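Local coordinates for protein oxalate biosynthetic component 1 (Burkholderia thailandensis, PDB 5IKY) that probably makes oxalate in response to quorum sensing, pairing an alpha/beta-hydrolase activity with an additional lyase activity, at residues A533-A538 with G692-Y697. Residues are numbered along the deposited sequence; the frame is centred on the assembly and turned at random.
Sequences ALFRQA and GIPCRY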
# COMPACT_ATOMS: atom_id res chain seq x y z
N ALA A 533 12.27 -8.93 12.21
CA ALA A 533 13.42 -9.66 12.73
C ALA A 533 13.11 -10.27 14.09
O ALA A 533 13.54 -11.38 14.40
CB ALA A 533 14.63 -8.76 12.82
N LEU A 534 12.36 -9.54 14.91
CA LEU A 534 12.03 -10.00 16.25
C LEU A 534 11.10 -11.21 16.20
O LEU A 534 11.26 -12.15 16.98
CB LEU A 534 11.39 -8.87 17.06
CG LEU A 534 11.15 -9.20 18.54
CD1 LEU A 534 12.47 -9.51 19.23
CD2 LEU A 534 10.44 -8.05 19.24
N PHE A 535 10.14 -11.19 15.28
CA PHE A 535 9.22 -12.31 15.11
C PHE A 535 9.96 -13.56 14.63
O PHE A 535 9.70 -14.67 15.11
CB PHE A 535 8.10 -11.96 14.14
CG PHE A 535 7.04 -13.02 14.03
CD1 PHE A 535 6.00 -13.08 14.94
CD2 PHE A 535 7.09 -13.98 13.02
CE1 PHE A 535 5.03 -14.06 14.85
CE2 PHE A 535 6.13 -14.96 12.93
CZ PHE A 535 5.09 -15.00 13.84
N ARG A 536 10.87 -13.39 13.68
CA ARG A 536 11.67 -14.50 13.18
C ARG A 536 12.61 -15.04 14.26
O ARG A 536 13.01 -16.20 14.23
CB ARG A 536 12.47 -14.07 11.95
CG ARG A 536 11.64 -13.94 10.69
CD ARG A 536 12.41 -13.24 9.60
NE ARG A 536 11.68 -13.22 8.34
CZ ARG A 536 12.01 -12.46 7.31
NH1 ARG A 536 13.05 -11.64 7.40
NH2 ARG A 536 11.30 -12.50 6.19
N GLN A 537 12.96 -14.18 15.21
CA GLN A 537 13.78 -14.58 16.34
C GLN A 537 12.98 -15.49 17.27
O GLN A 537 13.52 -16.42 17.88
CB GLN A 537 14.29 -13.34 17.09
CG GLN A 537 15.33 -13.64 18.15
CD GLN A 537 15.78 -12.40 18.89
OE1 GLN A 537 15.79 -11.30 18.33
NE2 GLN A 537 16.14 -12.56 20.15
N ALA A 538 11.67 -15.23 17.38
CA ALA A 538 10.78 -16.07 18.18
C ALA A 538 10.51 -17.37 17.45
O ALA A 538 10.48 -18.44 18.06
CB ALA A 538 9.47 -15.35 18.47
N GLY A 692 0.89 -9.77 17.08
CA GLY A 692 0.36 -8.62 16.38
C GLY A 692 1.29 -8.08 15.31
O GLY A 692 0.92 -7.20 14.53
N ILE A 693 2.51 -8.61 15.25
CA ILE A 693 3.48 -8.20 14.24
C ILE A 693 3.06 -8.62 12.81
O ILE A 693 3.12 -7.80 11.90
CB ILE A 693 4.89 -8.75 14.54
CG1 ILE A 693 5.42 -8.15 15.85
CG2 ILE A 693 5.85 -8.44 13.40
CD1 ILE A 693 6.75 -8.71 16.28
N PRO A 694 2.63 -9.88 12.62
CA PRO A 694 2.21 -10.20 11.24
C PRO A 694 0.93 -9.48 10.85
O PRO A 694 0.04 -9.32 11.69
CB PRO A 694 1.99 -11.72 11.28
CG PRO A 694 2.66 -12.20 12.52
CD PRO A 694 2.55 -11.07 13.49
N CYS A 695 0.85 -9.05 9.59
CA CYS A 695 -0.36 -8.45 9.03
C CYS A 695 -0.83 -7.23 9.83
O CYS A 695 -1.99 -7.13 10.23
CB CYS A 695 -1.47 -9.49 8.95
SG CYS A 695 -1.00 -10.95 8.01
N ARG A 696 0.10 -6.30 10.04
CA ARG A 696 -0.18 -5.03 10.72
C ARG A 696 -0.90 -4.05 9.80
O ARG A 696 -0.84 -4.16 8.57
CB ARG A 696 1.13 -4.40 11.20
CG ARG A 696 1.45 -4.56 12.66
CD ARG A 696 2.78 -3.88 12.96
NE ARG A 696 2.84 -2.54 12.38
CZ ARG A 696 3.87 -2.08 11.67
NH1 ARG A 696 4.93 -2.84 11.45
NH2 ARG A 696 3.84 -0.84 11.18
N TYR A 697 -1.58 -3.07 10.39
CA TYR A 697 -2.04 -1.91 9.65
C TYR A 697 -0.93 -0.87 9.65
O TYR A 697 -0.10 -0.84 10.56
CB TYR A 697 -3.30 -1.29 10.27
CG TYR A 697 -4.58 -2.03 9.99
CD1 TYR A 697 -5.11 -2.08 8.70
CD2 TYR A 697 -5.29 -2.65 11.01
CE1 TYR A 697 -6.29 -2.75 8.44
CE2 TYR A 697 -6.47 -3.32 10.76
CZ TYR A 697 -6.97 -3.37 9.48
OH TYR A 697 -8.14 -4.04 9.24
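The phenyl ring of F535 receives P694 over one of its faces. The proline CG stands 4.1 Å from the ring centroid, on a line 23° off the ring normal, which meets the definition of a CH-pi contact. It is not centred: CG lies toward the rim, where its nearest ring atom is F535 CE1 at 3.8 Å, and P694 CD follows at 4.1 Å from the same CE1. The two side chains cross at about a right angle. I693 CB approaches the ring obliquely, while the outer end of that side chain reaches the CB root of F535, I693 CD1 being 4.1 Å from F535 CB. Separate torsions set the two contacts: in F535, CG anti to the backbone N (chi1 -174°) sends the ring toward P694, and in I693 an extended CG1 branch (chi2 175°) carries CD1 to the helix.

F535 belongs to helix 530-541, whereas I693 and P694 lie in the link between helix 682-690 and the short strand 696-697 of the cap domain. Y715 and M719 of helix 715-734 touch P694 and F535 respectively. Farther along the chain, R696 forms a salt bridge with D531 of helix 530-541, a polar tie to the same helix.

No hydrogen bond joins the two segments, and all three touching residues are buried. Between F535 and the I693-P694 pair, cohesion therefore rests on apolar contact and the CH-pi interaction, so the fit depends on shape and on the orientation of the phenyl ring.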